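Local coordinates for protein D-alanyl-D-alanine carboxypeptidase (Mycobacterium tuberculosis H37Rv, PDB 4RYE) that probably trims the peptidoglycan stem peptide as a serine-type D,D-carboxypeptidase, and shows clear D,D-carboxypeptidase activity on a synthetic pentapeptide in vitro, at residues D73-V83 and V101-H112; Y89-L100 and Q173-P183. One frame throughout, in Å; residues are numbered along the deposited sequence.

Interaction 1. Residues D73-V83 and V101-H112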
loop_
_atom_site.group_PDB
_atom_site.type_symbol
_atom_site.label_atom_id
_atom_site.label_comp_id
_atom_site.label_asym_id
_atom_site.label_seq_id
_atom_site.Cartn_x
_atom_site.Cartn_y
_atom_site.Cartn_z
ATOM N N ASP A 73 -4.038 18.492 -11.893
ATOM C CA ASP A 73 -3.277 17.635 -10.981
ATOM C C ASP A 73 -3.616 17.901 -9.515
ATOM O O ASP A 73 -3.357 17.066 -8.659
ATOM C CB ASP A 73 -1.770 17.847 -11.172
ATOM C CG ASP A 73 -1.290 17.447 -12.549
ATOM O OD1 ASP A 73 -1.993 16.654 -13.208
ATOM O OD2 ASP A 73 -0.202 17.909 -12.965
ATOM N N THR A 74 -4.179 19.072 -9.234
ATOM C CA THR A 74 -4.310 19.558 -7.861
ATOM C C THR A 74 -5.747 19.590 -7.353
ATOM O O THR A 74 -6.021 20.189 -6.312
ATOM C CB THR A 74 -3.730 20.986 -7.727
ATOM O OG1 THR A 74 -4.528 21.909 -8.484
ATOM C CG2 THR A 74 -2.299 21.028 -8.229
ATOM N N GLN A 75 -6.659 18.938 -8.068
ATOM C CA GLN A 75 -8.087 19.099 -7.785
ATOM C C GLN A 75 -8.800 17.911 -7.139
ATOM O O GLN A 75 -10.009 17.965 -6.914
ATOM C CB GLN A 75 -8.843 19.528 -9.048
ATOM C CG GLN A 75 -8.608 20.973 -9.454
ATOM C CD GLN A 75 -9.463 21.389 -10.636
ATOM O OE1 GLN A 75 -8.967 21.536 -11.752
ATOM N NE2 GLN A 75 -10.753 21.587 -10.394
ATOM N N ALA A 76 -8.073 16.844 -6.831
ATOM C CA ALA A 76 -8.702 15.712 -6.157
ATOM C C ALA A 76 -8.911 16.018 -4.678
ATOM O O ALA A 76 -8.236 16.880 -4.115
ATOM C CB ALA A 76 -7.880 14.459 -6.328
ATOM N N GLU A 77 -9.848 15.314 -4.048
ATOM C CA GLU A 77 -10.051 15.449 -2.611
ATOM C C GLU A 77 -8.798 15.003 -1.842
ATOM O O GLU A 77 -7.954 14.278 -2.369
ATOM C CB GLU A 77 -11.278 14.646 -2.163
ATOM C CG GLU A 77 -11.171 13.149 -2.419
ATOM C CD GLU A 77 -12.404 12.377 -1.970
ATOM O OE1 GLU A 77 -12.418 11.896 -0.814
ATOM O OE2 GLU A 77 -13.350 12.238 -2.775
ATOM N N CYS A 78 -8.681 15.453 -0.596
ATOM C CA CYS A 78 -7.542 15.113 0.258
ATOM C C CYS A 78 -7.590 13.624 0.642
ATOM O O CYS A 78 -8.642 13.000 0.474
ATOM C CB CYS A 78 -7.532 16.041 1.482
ATOM S SG CYS A 78 -7.307 17.795 1.046
ATOM N N ASN A 79 -6.499 13.015 1.129
ATOM C CA ASN A 79 -5.201 13.621 1.464
ATOM C C ASN A 79 -4.451 14.293 0.325
ATOM O O ASN A 79 -4.403 13.779 -0.791
ATOM C CB ASN A 79 -4.278 12.553 2.068
ATOM C CG ASN A 79 -4.662 12.178 3.488
ATOM O OD1 ASN A 79 -5.635 12.690 4.036
ATOM N ND2 ASN A 79 -3.897 11.272 4.088
ATOM N N CYS A 80 -3.854 15.441 0.627
ATOM C CA CYS A 80 -2.997 16.140 -0.323
ATOM C C CYS A 80 -1.634 16.422 0.302
ATOM O O CYS A 80 -1.551 16.803 1.469
ATOM C CB CYS A 80 -3.662 17.451 -0.772
ATOM S SG CYS A 80 -5.088 17.223 -1.875
ATOM N N VAL A 81 -0.566 16.231 -0.462
ATOM C CA VAL A 81 0.767 16.576 0.024
ATOM C C VAL A 81 1.006 18.076 -0.166
ATOM O O VAL A 81 1.810 18.683 0.544
ATOM C CB VAL A 81 1.883 15.731 -0.646
ATOM C CG1 VAL A 81 2.006 16.053 -2.135
ATOM C CG2 VAL A 81 3.226 15.923 0.073
ATOM N N GLY A 82 0.283 18.672 -1.113
ATOM C CA GLY A 82 0.355 20.103 -1.342
ATOM C C GLY A 82 0.974 20.498 -2.672
ATOM O O GLY A 82 1.625 21.541 -2.779
ATOM N N VAL A 83 0.770 19.667 -3.690
ATOM C CA VAL A 83 1.136 20.026 -5.061
ATOM C C VAL A 83 0.433 21.322 -5.480
ATOM O O VAL A 83 -0.759 21.508 -5.216
ATOM C CB VAL A 83 0.764 18.897 -6.039
ATOM C CG1 VAL A 83 0.960 19.335 -7.492
ATOM C CG2 VAL A 83 1.570 17.649 -5.721
ATOM N N VAL A 101 2.360 10.331 2.871
ATOM C CA VAL A 101 1.127 10.986 3.315
ATOM C C VAL A 101 -0.091 10.660 2.444
ATOM O O VAL A 101 -1.144 11.295 2.583
ATOM C CB VAL A 101 1.288 12.524 3.455
ATOM C CG1 VAL A 101 2.453 12.869 4.375
ATOM C CG2 VAL A 101 1.466 13.177 2.093
ATOM N N SER A 102 0.053 9.668 1.563
ATOM C CA SER A 102 -1.047 9.208 0.713
ATOM C C SER A 102 -1.644 10.343 -0.122
ATOM O O SER A 102 -2.867 10.457 -0.253
ATOM C CB SER A 102 -2.148 8.563 1.560
ATOM O OG SER A 102 -2.887 7.634 0.785
ATOM N N GLY A 103 -0.782 11.180 -0.689
ATOM C CA GLY A 103 -1.238 12.367 -1.395
ATOM C C GLY A 103 -1.916 12.012 -2.702
ATOM O O GLY A 103 -1.286 11.440 -3.584
ATOM N N ASN A 104 -3.198 12.348 -2.834
ATOM C CA ASN A 104 -3.912 12.082 -4.077
ATOM C C ASN A 104 -3.412 13.015 -5.168
ATOM O O ASN A 104 -3.383 12.645 -6.342
ATOM C CB ASN A 104 -5.424 12.233 -3.881
ATOM C CG ASN A 104 -5.992 11.158 -2.975
ATOM O OD1 ASN A 104 -5.611 9.995 -3.078
ATOM N ND2 ASN A 104 -6.890 11.543 -2.075
ATOM N N ASP A 105 -3.017 14.223 -4.776
ATOM C CA ASP A 105 -2.430 15.174 -5.718
ATOM C C ASP A 105 -1.088 14.649 -6.225
ATOM O O ASP A 105 -0.741 14.835 -7.388
ATOM C CB ASP A 105 -2.313 16.581 -5.113
ATOM C CG ASP A 105 -1.589 16.600 -3.769
ATOM O OD1 ASP A 105 -1.356 15.516 -3.180
ATOM O OD2 ASP A 105 -1.265 17.717 -3.294
ATOM N N ALA A 106 -0.350 13.964 -5.359
ATOM C CA ALA A 106 0.893 13.320 -5.761
ATOM C C ALA A 106 0.626 12.195 -6.768
ATOM O O ALA A 106 1.355 12.038 -7.755
ATOM C CB ALA A 106 1.607 12.774 -4.543
ATOM N N ALA A 107 -0.410 11.404 -6.505
ATOM C CA ALA A 107 -0.807 10.344 -7.421
ATOM C C ALA A 107 -1.197 10.902 -8.784
ATOM O O ALA A 107 -0.779 10.387 -9.819
ATOM C CB ALA A 107 -1.950 9.513 -6.836
ATOM N N ASN A 108 -2.017 11.942 -8.801
ATOM C CA ASN A 108 -2.454 12.478 -10.081
ATOM C C ASN A 108 -1.322 13.162 -10.855
ATOM O O ASN A 108 -1.330 13.186 -12.089
ATOM C CB ASN A 108 -3.676 13.393 -9.901
ATOM C CG ASN A 108 -4.900 12.627 -9.416
ATOM O OD1 ASN A 108 -5.027 11.425 -9.665
ATOM N ND2 ASN A 108 -5.791 13.309 -8.714
ATOM N N THR A 109 -0.342 13.697 -10.133
ATOM C CA THR A 109 0.784 14.365 -10.772
ATOM C C THR A 109 1.777 13.337 -11.314
ATOM O O THR A 109 2.393 13.548 -12.356
ATOM C CB THR A 109 1.467 15.383 -9.830
ATOM O OG1 THR A 109 0.467 16.223 -9.235
ATOM C CG2 THR A 109 2.437 16.278 -10.611
ATOM N N LEU A 110 1.915 12.214 -10.618
ATOM C CA LEU A 110 2.674 11.092 -11.158
ATOM C C LEU A 110 1.994 10.545 -12.409
ATOM O O LEU A 110 2.657 10.214 -13.381
ATOM C CB LEU A 110 2.816 9.985 -10.114
ATOM C CG LEU A 110 3.883 10.253 -9.046
ATOM C CD1 LEU A 110 3.783 9.235 -7.906
ATOM C CD2 LEU A 110 5.292 10.251 -9.654
ATOM N N ALA A 111 0.665 10.472 -12.389
ATOM C CA ALA A 111 -0.077 9.994 -13.554
ATOM C C ALA A 111 0.141 10.924 -14.744
ATOM O O ALA A 111 0.195 10.476 -15.886
ATOM C CB ALA A 111 -1.558 9.871 -13.238
ATOM N N HIS A 112 0.254 12.220 -14.464
ATOM C CA HIS A 112 0.617 13.220 -15.469
ATOM C C HIS A 112 1.958 12.845 -16.124
ATOM O O HIS A 112 2.045 12.769 -17.356
ATOM C CB HIS A 112 0.647 14.618 -14.816
ATOM C CG HIS A 112 1.069 15.735 -15.726
ATOM N ND1 HIS A 112 0.952 17.061 -15.364
ATOM C CD2 HIS A 112 1.626 15.732 -16.962
ATOM C CE1 HIS A 112 1.410 17.825 -16.339
ATOM N NE2 HIS A 112 1.831 17.046 -17.317
HETATM O O HOH W 1 -3.287 13.687 -13.798
HETATM O O HOH W 2 -2.823 19.930 -4.173
#

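Interaction 2. Residues Y89-L100 and Q173-P183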
loop_
_atom_site.group_PDB
_atom_site.type_symbol
_atom_site.label_atom_id
_atom_site.label_comp_id
_atom_site.label_asym_id
_atom_site.label_seq_id
_atom_site.Cartn_x
_atom_site.Cartn_y
_atom_site.Cartn_z
ATOM N N TYR A 89 8.137 19.596 -9.689
ATOM C CA TYR A 89 8.369 18.553 -8.690
ATOM C C TYR A 89 9.143 17.418 -9.336
ATOM O O TYR A 89 8.978 17.164 -10.529
ATOM C CB TYR A 89 7.034 18.008 -8.154
ATOM C CG TYR A 89 6.173 19.077 -7.534
ATOM C CD1 TYR A 89 5.302 19.829 -8.313
ATOM C CD2 TYR A 89 6.250 19.357 -6.177
ATOM C CE1 TYR A 89 4.528 20.839 -7.754
ATOM C CE2 TYR A 89 5.481 20.374 -5.605
ATOM C CZ TYR A 89 4.622 21.102 -6.403
ATOM O OH TYR A 89 3.853 22.100 -5.859
ATOM N N THR A 90 9.979 16.730 -8.561
ATOM C CA THR A 90 10.648 15.533 -9.069
ATOM C C THR A 90 9.788 14.308 -8.814
ATOM O O THR A 90 8.908 14.314 -7.937
ATOM C CB THR A 90 12.009 15.295 -8.399
ATOM O OG1 THR A 90 11.802 15.009 -7.010
ATOM C CG2 THR A 90 12.906 16.509 -8.541
ATOM N N ALA A 91 10.042 13.251 -9.579
ATOM C CA ALA A 91 9.381 11.972 -9.345
ATOM C C ALA A 91 9.602 11.497 -7.914
ATOM O O ALA A 91 8.696 10.948 -7.300
ATOM C CB ALA A 91 9.880 10.925 -10.331
ATOM N N ARG A 92 10.810 11.697 -7.389
ATOM C CA ARG A 92 11.121 11.269 -6.023
ATOM C C ARG A 92 10.245 12.032 -5.028
ATOM O O ARG A 92 9.637 11.434 -4.136
ATOM C CB ARG A 92 12.606 11.485 -5.697
ATOM C CG ARG A 92 12.987 11.181 -4.239
ATOM C CD ARG A 92 12.634 9.741 -3.893
ATOM N NE ARG A 92 12.864 9.384 -2.494
ATOM C CZ ARG A 92 13.951 8.751 -2.054
ATOM N NH1 ARG A 92 14.924 8.423 -2.900
ATOM N NH2 ARG A 92 14.073 8.452 -0.769
ATOM N N GLN A 93 10.170 13.344 -5.200
ATOM C CA GLN A 93 9.343 14.175 -4.333
ATOM C C GLN A 93 7.900 13.702 -4.383
ATOM O O GLN A 93 7.237 13.624 -3.354
ATOM C CB GLN A 93 9.432 15.651 -4.739
ATOM C CG GLN A 93 10.742 16.330 -4.353
ATOM C CD GLN A 93 10.984 17.640 -5.088
ATOM O OE1 GLN A 93 10.330 17.950 -6.086
ATOM N NE2 GLN A 93 11.930 18.419 -4.587
ATOM N N LEU A 94 7.416 13.378 -5.578
ATOM C CA LEU A 94 6.028 12.953 -5.725
ATOM C C LEU A 94 5.811 11.578 -5.105
ATOM O O LEU A 94 4.762 11.326 -4.505
ATOM C CB LEU A 94 5.576 12.996 -7.194
ATOM C CG LEU A 94 5.496 14.384 -7.854
ATOM C CD1 LEU A 94 5.170 14.293 -9.352
ATOM C CD2 LEU A 94 4.469 15.242 -7.146
ATOM N N LEU A 95 6.806 10.696 -5.226
ATOM C CA LEU A 95 6.714 9.359 -4.634
ATOM C C LEU A 95 6.720 9.413 -3.101
ATOM O O LEU A 95 6.027 8.627 -2.447
ATOM C CB LEU A 95 7.841 8.446 -5.140
ATOM C CG LEU A 95 7.639 7.877 -6.540
ATOM C CD1 LEU A 95 8.933 7.275 -7.075
ATOM C CD2 LEU A 95 6.549 6.829 -6.501
ATOM N N ASP A 96 7.494 10.336 -2.535
ATOM C CA ASP A 96 7.463 10.571 -1.090
ATOM C C ASP A 96 6.086 11.045 -0.660
ATOM O O ASP A 96 5.544 10.564 0.333
ATOM C CB ASP A 96 8.502 11.623 -0.669
ATOM C CG ASP A 96 9.930 11.103 -0.756
ATOM O OD1 ASP A 96 10.122 9.871 -0.723
ATOM O OD2 ASP A 96 10.865 11.928 -0.854
ATOM N N GLY A 97 5.532 12.005 -1.402
ATOM C CA GLY A 97 4.194 12.503 -1.127
ATOM C C GLY A 97 3.173 11.385 -1.244
ATOM O O GLY A 97 2.280 11.243 -0.390
ATOM N N LEU A 98 3.325 10.571 -2.287
ATOM C CA LEU A 98 2.441 9.428 -2.519
ATOM C C LEU A 98 2.460 8.416 -1.381
ATOM O O LEU A 98 1.407 7.972 -0.908
ATOM C CB LEU A 98 2.843 8.707 -3.811
ATOM C CG LEU A 98 1.910 7.586 -4.255
ATOM C CD1 LEU A 98 0.625 8.193 -4.791
ATOM C CD2 LEU A 98 2.575 6.707 -5.309
ATOM N N LEU A 99 3.660 8.045 -0.947
ATOM C CA LEU A 99 3.821 6.921 -0.037
ATOM C C LEU A 99 3.849 7.290 1.445
ATOM O O LEU A 99 3.492 6.467 2.281
ATOM C CB LEU A 99 5.059 6.118 -0.410
ATOM C CG LEU A 99 5.005 5.459 -1.795
ATOM C CD1 LEU A 99 6.297 4.715 -2.049
ATOM C CD2 LEU A 99 3.810 4.515 -1.930
ATOM N N LEU A 100 4.269 8.510 1.775
ATOM C CA LEU A 100 4.330 8.924 3.187
ATOM C C LEU A 100 3.023 9.533 3.701
ATOM O O LEU A 100 2.627 9.292 4.845
ATOM C CB LEU A 100 5.485 9.905 3.437
ATOM C CG LEU A 100 6.843 9.298 3.806
ATOM C CD1 LEU A 100 7.320 8.333 2.732
ATOM C CD2 LEU A 100 7.875 10.388 4.020
ATOM N N GLN A 173 13.308 1.847 0.635
ATOM C CA GLN A 173 13.840 2.998 1.364
ATOM C C GLN A 173 12.731 3.984 1.727
ATOM O O GLN A 173 12.621 4.406 2.882
ATOM C CB GLN A 173 14.922 3.708 0.546
ATOM C CG GLN A 173 15.578 4.883 1.274
ATOM C CD GLN A 173 16.721 5.491 0.491
ATOM O OE1 GLN A 173 16.513 6.094 -0.561
ATOM N NE2 GLN A 173 17.942 5.320 0.992
ATOM N N ILE A 174 11.910 4.339 0.741
ATOM C CA ILE A 174 10.854 5.335 0.947
ATOM C C ILE A 174 9.816 4.884 1.972
ATOM O O ILE A 174 9.484 5.627 2.895
ATOM C CB ILE A 174 10.135 5.681 -0.375
ATOM C CG1 ILE A 174 11.105 6.378 -1.335
ATOM C CG2 ILE A 174 8.922 6.584 -0.113
ATOM C CD1 ILE A 174 10.577 6.460 -2.768
ATOM N N THR A 175 9.310 3.665 1.816
ATOM C CA THR A 175 8.224 3.185 2.670
ATOM C C THR A 175 8.671 3.127 4.139
ATOM O O THR A 175 7.852 3.195 5.068
ATOM C CB THR A 175 7.653 1.831 2.148
ATOM O OG1 THR A 175 6.399 1.548 2.789
ATOM C CG2 THR A 175 8.632 0.680 2.389
ATOM N N ALA A 176 9.985 3.054 4.343
ATOM C CA ALA A 176 10.548 3.000 5.689
ATOM C C ALA A 176 11.063 4.352 6.232
ATOM O O ALA A 176 11.372 4.450 7.423
ATOM C CB ALA A 176 11.646 1.938 5.764
ATOM N N GLU A 177 11.160 5.377 5.379
ATOM C CA GLU A 177 11.579 6.723 5.821
ATOM C C GLU A 177 10.622 7.296 6.857
ATOM O O GLU A 177 9.403 7.265 6.660
ATOM C CB GLU A 177 11.582 7.729 4.654
ATOM C CG GLU A 177 12.562 7.519 3.526
ATOM C CD GLU A 177 12.213 8.420 2.339
ATOM O OE1 GLU A 177 11.134 9.051 2.383
ATOM O OE2 GLU A 177 12.996 8.502 1.370
ATOM N N PRO A 178 11.164 7.862 7.953
ATOM C CA PRO A 178 10.262 8.506 8.908
ATOM C C PRO A 178 9.738 9.839 8.375
ATOM O O PRO A 178 8.680 10.293 8.798
ATOM C CB PRO A 178 11.153 8.732 10.140
ATOM C CG PRO A 178 12.554 8.776 9.606
ATOM C CD PRO A 178 12.559 7.819 8.432
ATOM N N SER A 179 10.467 10.446 7.442
ATOM C CA SER A 179 10.120 11.778 6.966
ATOM C C SER A 179 10.773 12.073 5.628
ATOM O O SER A 179 11.671 11.353 5.186
ATOM C CB SER A 179 10.549 12.837 7.985
ATOM O OG SER A 179 11.956 12.812 8.161
ATOM N N ALA A 180 10.316 13.141 4.983
ATOM C CA ALA A 180 10.917 13.581 3.736
ATOM C C ALA A 180 10.684 15.066 3.573
ATOM O O ALA A 180 9.777 15.629 4.191
ATOM C CB ALA A 180 10.329 12.817 2.554
HETATM N N MSE A 181 11.506 15.701 2.742
HETATM C CA MSE A 181 11.337 17.113 2.437
HETATM C C MSE A 181 10.501 17.252 1.171
HETATM O O MSE A 181 10.749 16.566 0.178
HETATM C CB MSE A 181 12.697 17.789 2.233
HETATM C CG MSE A 181 13.583 17.867 3.468
HETATM SE SE MSE A 181 12.754 18.662 5.053
HETATM C CE MSE A 181 12.043 20.289 4.346
ATOM N N PHE A 182 9.513 18.141 1.203
ATOM C CA PHE A 182 8.677 18.381 0.033
ATOM C C PHE A 182 8.646 19.879 -0.261
ATOM O O PHE A 182 8.609 20.691 0.663
ATOM C CB PHE A 182 7.269 17.832 0.271
ATOM C CG PHE A 182 6.429 17.755 -0.970
ATOM C CD1 PHE A 182 6.515 16.657 -1.811
ATOM C CD2 PHE A 182 5.552 18.785 -1.295
ATOM C CE1 PHE A 182 5.735 16.581 -2.962
ATOM C CE2 PHE A 182 4.776 18.725 -2.436
ATOM C CZ PHE A 182 4.868 17.618 -3.277
ATOM N N PRO A 183 8.694 20.254 -1.550
ATOM C CA PRO A 183 8.710 21.678 -1.920
ATOM C C PRO A 183 7.478 22.433 -1.420
ATOM O O PRO A 183 6.378 21.878 -1.376
ATOM C CB PRO A 183 8.713 21.643 -3.451
ATOM C CG PRO A 183 9.301 20.325 -3.805
ATOM C CD PRO A 183 8.837 19.376 -2.725
HETATM O O HOH W 3 4.724 22.840 -3.340
HETATM O O HOH W 4 17.633 7.437 -2.351
HETATM O O HOH W 5 13.067 17.562 -1.727
HETATM O O HOH W 6 11.194 14.287 -1.350
HETATM O O HOH W 7 13.139 11.739 0.505
HETATM O O HOH W 8 4.265 3.416 1.968
#

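Interaction 1. Residues D73-V83 and V101-H112
Asp105 and Asn104, in the first turn of helix 104-112, bind the irregular loop 73-83 that runs along the helix from this turn to His112, a largely polar contact between side chains and backbone in the mainly helical part of a penicillin-binding-protein fold. Asp105 CG lies between its own backbone N and carbonyl carbon (chi1 53°), which turns the carboxylate to the loop, where three successive amides converge on it. Val81 N donates to Asp105 OD1 (2.9 Å) and Gly82 N to Asp105 OD2 (2.8 Å), both on syn lone pairs. Val83 N reaches OD2 as well, but from above the carboxylate plane, and a water links OD2 to Val83 O.

Asn104 binds the preceding part of the loop. Asn104 N donates to Asn79 O at 2.8 Å, and Asn104 ND2 almost straight to Glu77 O at 2.9 Å, within its own amide plane though above that of the carbonyl. OD1 accepts from Lys50 NZ. In return Asn79 ND2 bonds Val101 O at 3.1 Å, tilted from the amide plane. Ser102 and Asn104 fit the SxN motif of this family, and Ser47 with Lys50 the SxxK motif; Ser102 OG bonds Lys208 and Ser47.

Farther along the helix, His112 ND1 points in its ring plane at the syn lone pair of Asp73 OD2, 2.8 Å away and nearly linear at 176°; Asp70 N donates to the same oxygen. Asp73 CB rests 3.4 Å from Thr109 OG1, itself bonded to Asp105 O.

With one amide on OD1 and two on OD2, the buried Asp105 carboxylate is fixed in rotation and is probably stabilised as an anion. The two bonds of the Asn104 amide, from ND2 to the loop and from Lys50 to OD1, likewise settle which way it faces beside Lys50, the proton acceptor by similarity.

Interaction 2. Residues Y89-L100 and Q173-P183
Ile174 presses into helix 91-100 as a knob in the hole formed by Arg92, Leu95, Asp96 and Leu99. Ile174 CG1 lies over one face of the Arg92 guanidinium, 3.7 Å from Arg92 NH2, while Ile174 CG2 meets Leu99 CD1, and Leu100 CD1 at 3.7 Å. The second methyl of Leu100, CD2, reaches Ala180 CB.

Arg92 leaves the helix with CG anti to the backbone N (chi1 175°) and bends at chi2, carrying the guanidinium to two acids. Arg92 NE donates to Asp96 OD1 at 3.3 Å, in the guanidinium plane, and NH2 meets Glu177 OE2 in a salt bridge modelled too short to be taken literally, so that its exact length is doubtful; the guanidinium and the Glu177 carboxylate are nearly coplanar, 17° apart. Asp96 OD1 and Glu177 OE1 are close acceptors, and the arginine shared by both acids probably offsets their repulsion.

This surface joins helix 91-100 to the end of helix 169-176, the turn at Glu177 and the first strand of the hairpin 179-184/187-192; the N-to-C directions of helix 91-100 and strand 179-183 lie 121° apart.

At the helix start, Thr90 and Gln93 form a capping box: Gln93 OE1 accepts from Thr90 N, and Thr90 OG1 from Gln93 N. Held in this way, the Gln93 amide lies against the Pro183 ring, Gln93 NE2 being 3.3 Å from Pro183 CG. Phe182 turns its edge to the helix, with Phe182 CE1 3.3 Å from Gln93 O. Its ring is near parallel to that of Tyr89 but slid well aside, Phe182 CE2 to Tyr89 CE2 3.6 Å, while Tyr89 OH bonds Lys84 N and shares a water with Pro183 O.

Interactions 1 and 2 have their centres 12 Å apart. They share one helical region, in which helix 91-100 of interaction 2 runs through the turn at Val101 and Ser102 into helix 104-113 of interaction 1. Gly103 N probably donates to Gly97 O at 3.1 Å, tying the two helices at the bend that carries Ser102. Phe182 also bridges the contacts, Phe182 CZ packing 3.5 Å from Val81 CG1, and Tyr89 OH lies 3.5 Å from Val83 CA. Interaction 1 reaches the active site directly, the Ser102 side chain being about 3 Å from that of Ser47; interaction 2 comes near it through Leu99, whose side chain is about 5 Å from that of Lys50.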